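Local coordinates for protein DspB (PDB 1YHT) that probably hydrolyses terminal N-acetylglucosamine linkages as a family 20 glycoside hydrolase, and through this releases cells from bacterial biofilm, at residues M215-L220 with I234-Y239; G20-I25 with S328-D333. All coordinates share one frame; numbering follows the deposited sequence.

Both contacts join neighbouring parallel strands of one curled sheet, the barrel of a family 20 glycoside hydrolase. Contact 1 pairs strands 212-216 and 233-236. Contact 2 pairs the first strand, 18-24, with the last, 324-329, and so closes the barrel. In sequence, contact 1 falls between the two halves of contact 2. Their centres lie about 16 Å apart, yet they meet: Trp216 CZ2 packs against Trp330 CH2 at 4.0 Å. An acetic acid, probably from the crystallisation liquor, lies about 3 Å from the Trp216 side chain, and one lies about 4 Å from that of Trp330, nearest atoms. This fits a pocket at the C-terminal strand ends, where TIM barrels carry active sites.

Contact 1: residues M215-L220 with I234-Y239; sequences MWNDGL and ITYWSY
Met215 O accepts from Thr235 N at 2.9 Å, and the methyl CE of Met215 lies near Ile234 CD1. Next, the Trp216 indole lies over Thr235, whose OG1 sits 3.1 Å from Trp216 CE3, above one face and toward the rim. That hydroxyl is hydrogen-bonded to His179, and Trp216 NE1 to Glu114. Asn217 does most of the polar work. Its CG sits between the backbone N and the carbonyl carbon (chi1 66°), which lays the amide on the Tyr236 ring with the planes 13° apart. Both ends of the amide are used: Asn217 OD1 accepts from Trp237 N at 3.0 Å, and Asn217 ND2 gives a nearly straight bond to Ser238 O at 2.9 Å. Asp218 OD2 meets Trp237 NE1 at 2.8 Å, in the indole plane and on the syn side of the carboxylate, though 29° out of its plane. Asp218 OD1 is bound by the backbone N of Glu184. Leu220 closes the turn begun at Asn217 and reaches tip to tip toward Ile234, CD1 to CG1 3.6 Å. Neighbouring parallel strands whose C-terminal ends run into loops belong to the TIM barrel of this family, here near the probable sugar pocket.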
loop_
_atom_site.group_PDB
_atom_site.type_symbol
_atom_site.label_atom_id
_atom_site.label_comp_id
_atom_site.label_asym_id
_atom_site.label_seq_id
_atom_site.Cartn_x
_atom_site.Cartn_y
_atom_site.Cartn_z
ATOM N N MET A 215 -2.318 -5.952 -5.637
ATOM C CA MET A 215 -2.179 -4.815 -6.529
ATOM C C MET A 215 -3.351 -3.844 -6.453
ATOM O O MET A 215 -4.479 -4.277 -6.330
ATOM C CB MET A 215 -2.060 -5.354 -7.968
ATOM C CG MET A 215 -1.616 -4.336 -8.913
ATOM S SD MET A 215 -1.466 -5.059 -10.597
ATOM C CE MET A 215 -3.177 -5.086 -11.009
ATOM N N TRP A 216 -3.071 -2.530 -6.560
ATOM C CA TRP A 216 -4.089 -1.489 -6.602
ATOM C C TRP A 216 -4.916 -1.652 -7.906
ATOM O O TRP A 216 -4.411 -2.202 -8.893
ATOM C CB TRP A 216 -3.454 -0.077 -6.514
ATOM C CG TRP A 216 -2.737 0.243 -5.227
ATOM C CD1 TRP A 216 -1.412 0.506 -5.068
ATOM C CD2 TRP A 216 -3.320 0.333 -3.920
ATOM N NE1 TRP A 216 -1.132 0.769 -3.741
ATOM C CE2 TRP A 216 -2.282 0.666 -3.019
ATOM C CE3 TRP A 216 -4.635 0.246 -3.438
ATOM C CZ2 TRP A 216 -2.503 0.867 -1.655
ATOM C CZ3 TRP A 216 -4.864 0.449 -2.119
ATOM C CH2 TRP A 216 -3.787 0.752 -1.212
ATOM N N ASN A 217 -6.177 -1.208 -7.914
ATOM C CA ASN A 217 -7.036 -1.443 -9.118
ATOM C C ASN A 217 -6.832 -0.525 -10.322
ATOM O O ASN A 217 -7.454 -0.728 -11.333
ATOM C CB ASN A 217 -8.519 -1.416 -8.754
ATOM C CG ASN A 217 -8.974 -0.069 -8.299
ATOM O OD1 ASN A 217 -8.667 0.349 -7.191
ATOM N ND2 ASN A 217 -9.696 0.648 -9.167
ATOM N N ASP A 218 -5.968 0.476 -10.208
ATOM C CA ASP A 218 -5.962 1.601 -11.118
ATOM C C ASP A 218 -5.770 1.190 -12.601
ATOM O O ASP A 218 -6.350 1.815 -13.499
ATOM C CB ASP A 218 -4.866 2.610 -10.786
ATOM C CG ASP A 218 -4.903 3.105 -9.373
ATOM O OD1 ASP A 218 -4.714 4.314 -9.183
ATOM O OD2 ASP A 218 -5.086 2.271 -8.452
ATOM N N GLY A 219 -4.945 0.167 -12.823
ATOM C CA GLY A 219 -4.590 -0.259 -14.166
ATOM C C GLY A 219 -5.492 -1.290 -14.761
ATOM O O GLY A 219 -5.216 -1.793 -15.825
ATOM N N LEU A 220 -6.602 -1.576 -14.072
ATOM C CA LEU A 220 -7.543 -2.592 -14.513
ATOM C C LEU A 220 -8.615 -1.914 -15.329
ATOM O O LEU A 220 -9.515 -1.251 -14.780
ATOM C CB LEU A 220 -8.143 -3.344 -13.308
ATOM C CG LEU A 220 -7.126 -4.110 -12.451
ATOM C CD1 LEU A 220 -7.743 -4.768 -11.240
ATOM C CD2 LEU A 220 -6.405 -5.151 -13.270
ATOM N N ILE A 234 -6.717 -8.025 -5.840
ATOM C CA ILE A 234 -6.901 -6.602 -6.029
ATOM C C ILE A 234 -7.306 -5.870 -4.740
ATOM O O ILE A 234 -8.266 -6.289 -4.044
ATOM C CB ILE A 234 -7.936 -6.314 -7.110
ATOM C CG1 ILE A 234 -7.620 -7.093 -8.438
ATOM C CG2 ILE A 234 -8.070 -4.808 -7.309
ATOM C CD1 ILE A 234 -6.181 -7.107 -8.818
ATOM N N THR A 235 -6.570 -4.797 -4.437
ATOM C CA THR A 235 -6.949 -3.831 -3.394
ATOM C C THR A 235 -7.633 -2.629 -4.047
ATOM O O THR A 235 -6.979 -1.745 -4.612
ATOM C CB THR A 235 -5.699 -3.433 -2.481
ATOM O OG1 THR A 235 -4.623 -2.877 -3.253
ATOM C CG2 THR A 235 -5.196 -4.635 -1.808
ATOM N N TYR A 236 -8.973 -2.641 -4.011
ATOM C CA TYR A 236 -9.839 -1.753 -4.804
ATOM C C TYR A 236 -10.236 -0.524 -4.017
ATOM O O TYR A 236 -11.103 -0.599 -3.112
ATOM C CB TYR A 236 -11.131 -2.489 -5.275
ATOM C CG TYR A 236 -11.767 -1.832 -6.486
ATOM C CD1 TYR A 236 -11.672 -2.413 -7.760
ATOM C CD2 TYR A 236 -12.383 -0.588 -6.395
ATOM C CE1 TYR A 236 -12.201 -1.776 -8.915
ATOM C CE2 TYR A 236 -12.921 0.037 -7.510
ATOM C CZ TYR A 236 -12.864 -0.576 -8.780
ATOM O OH TYR A 236 -13.395 0.070 -9.921
ATOM N N TRP A 237 -9.611 0.605 -4.342
ATOM C CA TRP A 237 -9.751 1.815 -3.533
ATOM C C TRP A 237 -10.688 2.894 -4.081
ATOM O O TRP A 237 -11.296 3.629 -3.316
ATOM C CB TRP A 237 -8.416 2.421 -3.219
ATOM C CG TRP A 237 -7.674 3.031 -4.344
ATOM C CD1 TRP A 237 -6.976 2.390 -5.311
ATOM C CD2 TRP A 237 -7.526 4.423 -4.600
ATOM N NE1 TRP A 237 -6.407 3.288 -6.162
ATOM C CE2 TRP A 237 -6.733 4.550 -5.758
ATOM C CE3 TRP A 237 -7.990 5.575 -3.964
ATOM C CZ2 TRP A 237 -6.363 5.782 -6.281
ATOM C CZ3 TRP A 237 -7.622 6.826 -4.478
ATOM C CH2 TRP A 237 -6.820 6.920 -5.628
ATOM N N SER A 238 -10.755 2.985 -5.410
ATOM C CA SER A 238 -11.624 3.955 -6.065
ATOM C C SER A 238 -11.857 3.553 -7.529
ATOM O O SER A 238 -10.930 3.087 -8.215
ATOM C CB SER A 238 -10.955 5.317 -6.022
ATOM O OG SER A 238 -11.813 6.317 -6.528
ATOM N N TYR A 239 -13.076 3.783 -8.009
ATOM C CA TYR A 239 -13.406 3.623 -9.426
ATOM C C TYR A 239 -12.650 4.609 -10.305
ATOM O O TYR A 239 -12.382 4.328 -11.470
ATOM C CB TYR A 239 -14.921 3.832 -9.614
ATOM C CG TYR A 239 -15.650 3.071 -10.720
ATOM C CD1 TYR A 239 -17.043 3.102 -10.760
ATOM C CD2 TYR A 239 -14.985 2.374 -11.739
ATOM C CE1 TYR A 239 -17.767 2.449 -11.734
ATOM C CE2 TYR A 239 -15.725 1.725 -12.762
ATOM C CZ TYR A 239 -17.126 1.788 -12.739
ATOM O OH TYR A 239 -17.907 1.153 -13.667
#

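Contact 2: residues G20-I25 with S328-D333; sequences GLMLDI and SIWGED
Met22 and Trp330 form the tight part of this contact. Met22 CE stands 3.5 Å from the centroid of the Trp330 six-membered ring, almost on the ring normal, a CH-pi contact. Met22 SD lies over the same face, 4.3 Å from the centroid of that Trp330 ring, a Met-aromatic contact. CG of Met22 is anti to the backbone N (chi1 -167°), and the chain then bends at chi2 and chi3, which turns the methyl onto the indole. The methyl also touches Ser328 CB. Beneath, the strands run parallel: Ile329 N binds Met22 O at 3.0 Å, and Asp24 N binds Ile329 O. On the sheet face of Leu23 and Ile329, Leu21 CD1 packs on Ile329 CD1 at 3.6 Å, and Phe38 of helix 32-44 covers the group.

At the strand ends the backbone pairing stops, and a water bridges Asp24 O and Ile329 O, donating to both. The contact loosens at Glu332, which is exposed and whose OE1 binds a glycerol, probably from the crystallisation liquor.

Between these parts, Asp24 OD2 lies near the Trp330 ring edge and accepts from Gly331 N at 3.0 Å, from above the carboxylate plane. Asp24 OD2 lies 4.3 Å from Glu332 OE2. Asp24 OD1 accepts from Ala26 N, and Arg27 pairs with Asp24 OD2 in a salt bridge and, weakly, with Glu332 OE2. Arg27 probably offsets the two acids' like charge.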
loop_
_atom_site.group_PDB
_atom_site.type_symbol
_atom_site.label_atom_id
_atom_site.label_comp_id
_atom_site.label_asym_id
_atom_site.label_seq_id
_atom_site.Cartn_x
_atom_site.Cartn_y
_atom_site.Cartn_z
ATOM N N GLY A 20 -7.580 -5.877 7.812
ATOM C CA GLY A 20 -6.493 -5.238 8.548
ATOM C C GLY A 20 -6.289 -3.790 8.251
ATOM O O GLY A 20 -7.240 -3.055 7.948
ATOM N N LEU A 21 -5.023 -3.397 8.330
ATOM C CA LEU A 21 -4.589 -2.026 8.245
ATOM C C LEU A 21 -3.576 -1.900 7.130
ATOM O O LEU A 21 -2.653 -2.724 6.998
ATOM C CB LEU A 21 -3.907 -1.606 9.539
ATOM C CG LEU A 21 -3.237 -0.259 9.628
ATOM C CD1 LEU A 21 -4.222 0.833 9.485
ATOM C CD2 LEU A 21 -2.515 -0.177 10.934
ATOM N N MET A 22 -3.734 -0.846 6.346
ATOM C CA MET A 22 -2.632 -0.388 5.515
ATOM C C MET A 22 -2.025 0.824 6.191
ATOM O O MET A 22 -2.699 1.863 6.423
ATOM C CB MET A 22 -3.152 -0.022 4.132
ATOM C CG MET A 22 -2.109 0.164 3.126
ATOM S SD MET A 22 -1.322 1.743 2.856
ATOM C CE MET A 22 -2.172 3.127 3.582
ATOM N N LEU A 23 -0.743 0.733 6.480
ATOM C CA LEU A 23 -0.089 1.799 7.217
ATOM C C LEU A 23 0.965 2.378 6.308
ATOM O O LEU A 23 1.878 1.652 5.847
ATOM C CB LEU A 23 0.571 1.271 8.511
ATOM C CG LEU A 23 1.121 2.394 9.427
ATOM C CD1 LEU A 23 0.064 3.318 10.015
ATOM C CD2 LEU A 23 1.937 1.814 10.521
ATOM N N ASP A 24 0.835 3.680 6.051
ATOM C CA ASP A 24 1.785 4.410 5.214
ATOM C C ASP A 24 2.868 4.955 6.129
ATOM O O ASP A 24 2.691 5.955 6.809
ATOM C CB ASP A 24 1.067 5.503 4.433
ATOM C CG ASP A 24 1.998 6.534 3.818
ATOM O OD1 ASP A 24 3.232 6.317 3.672
ATOM O OD2 ASP A 24 1.460 7.604 3.436
ATOM N N ILE A 25 3.989 4.254 6.126
ATOM C CA ILE A 25 5.133 4.664 6.897
ATOM C C ILE A 25 6.125 5.423 6.036
ATOM O O ILE A 25 7.131 5.828 6.533
ATOM C CB ILE A 25 5.810 3.491 7.664
ATOM C CG1 ILE A 25 6.460 2.452 6.746
ATOM C CG2 ILE A 25 4.772 2.831 8.627
ATOM C CD1 ILE A 25 7.212 1.433 7.501
ATOM N N SER A 328 -6.974 2.318 5.581
ATOM C CA SER A 328 -5.709 2.901 5.162
ATOM C C SER A 328 -5.455 4.229 5.890
ATOM O O SER A 328 -6.282 5.127 5.857
ATOM C CB SER A 328 -5.740 3.124 3.635
ATOM O OG SER A 328 -5.780 1.899 2.884
ATOM N N ILE A 329 -4.311 4.342 6.568
ATOM C CA ILE A 329 -3.910 5.559 7.240
ATOM C C ILE A 329 -2.753 6.145 6.472
ATOM O O ILE A 329 -1.625 5.663 6.564
ATOM C CB ILE A 329 -3.447 5.293 8.707
ATOM C CG1 ILE A 329 -4.520 4.526 9.501
ATOM C CG2 ILE A 329 -3.044 6.639 9.350
ATOM C CD1 ILE A 329 -4.132 4.141 10.974
ATOM N N TRP A 330 -3.037 7.217 5.756
ATOM C CA TRP A 330 -2.118 7.865 4.886
ATOM C C TRP A 330 -1.480 9.035 5.597
ATOM O O TRP A 330 -2.128 9.726 6.397
ATOM C CB TRP A 330 -2.787 8.340 3.614
ATOM C CG TRP A 330 -3.360 7.232 2.747
ATOM C CD1 TRP A 330 -4.645 6.865 2.664
ATOM C CD2 TRP A 330 -2.640 6.404 1.844
ATOM N NE1 TRP A 330 -4.793 5.837 1.762
ATOM C CE2 TRP A 330 -3.568 5.531 1.249
ATOM C CE3 TRP A 330 -1.294 6.305 1.487
ATOM C CZ2 TRP A 330 -3.202 4.588 0.306
ATOM C CZ3 TRP A 330 -0.926 5.353 0.568
ATOM C CH2 TRP A 330 -1.869 4.506 -0.010
ATOM N N GLY A 331 -0.205 9.250 5.258
ATOM C CA GLY A 331 0.723 10.078 6.040
ATOM C C GLY A 331 0.998 11.496 5.598
ATOM O O GLY A 331 1.683 12.217 6.324
ATOM N N GLU A 332 0.498 11.884 4.429
ATOM C CA GLU A 332 0.852 13.178 3.758
ATOM C C GLU A 332 0.759 14.397 4.637
ATOM O O GLU A 332 1.527 15.354 4.480
ATOM C CB GLU A 332 -0.162 13.621 2.677
ATOM C CG GLU A 332 -0.473 12.813 1.586
ATOM C CD GLU A 332 -1.565 11.871 1.873
ATOM O OE1 GLU A 332 -2.763 12.131 1.523
ATOM O OE2 GLU A 332 -1.153 10.841 2.387
ATOM N N ASP A 333 -0.275 14.429 5.467
ATOM C CA ASP A 333 -0.690 15.653 6.147
ATOM C C ASP A 333 -0.326 15.628 7.640
ATOM O O ASP A 333 -0.682 16.549 8.382
ATOM C CB ASP A 333 -2.227 15.830 6.015
ATOM C CG ASP A 333 -2.670 16.331 4.631
ATOM O OD1 ASP A 333 -1.821 16.659 3.782
ATOM O OD2 ASP A 333 -3.890 16.361 4.385
HETATM O O HOH W 1 0.408 7.022 7.844
#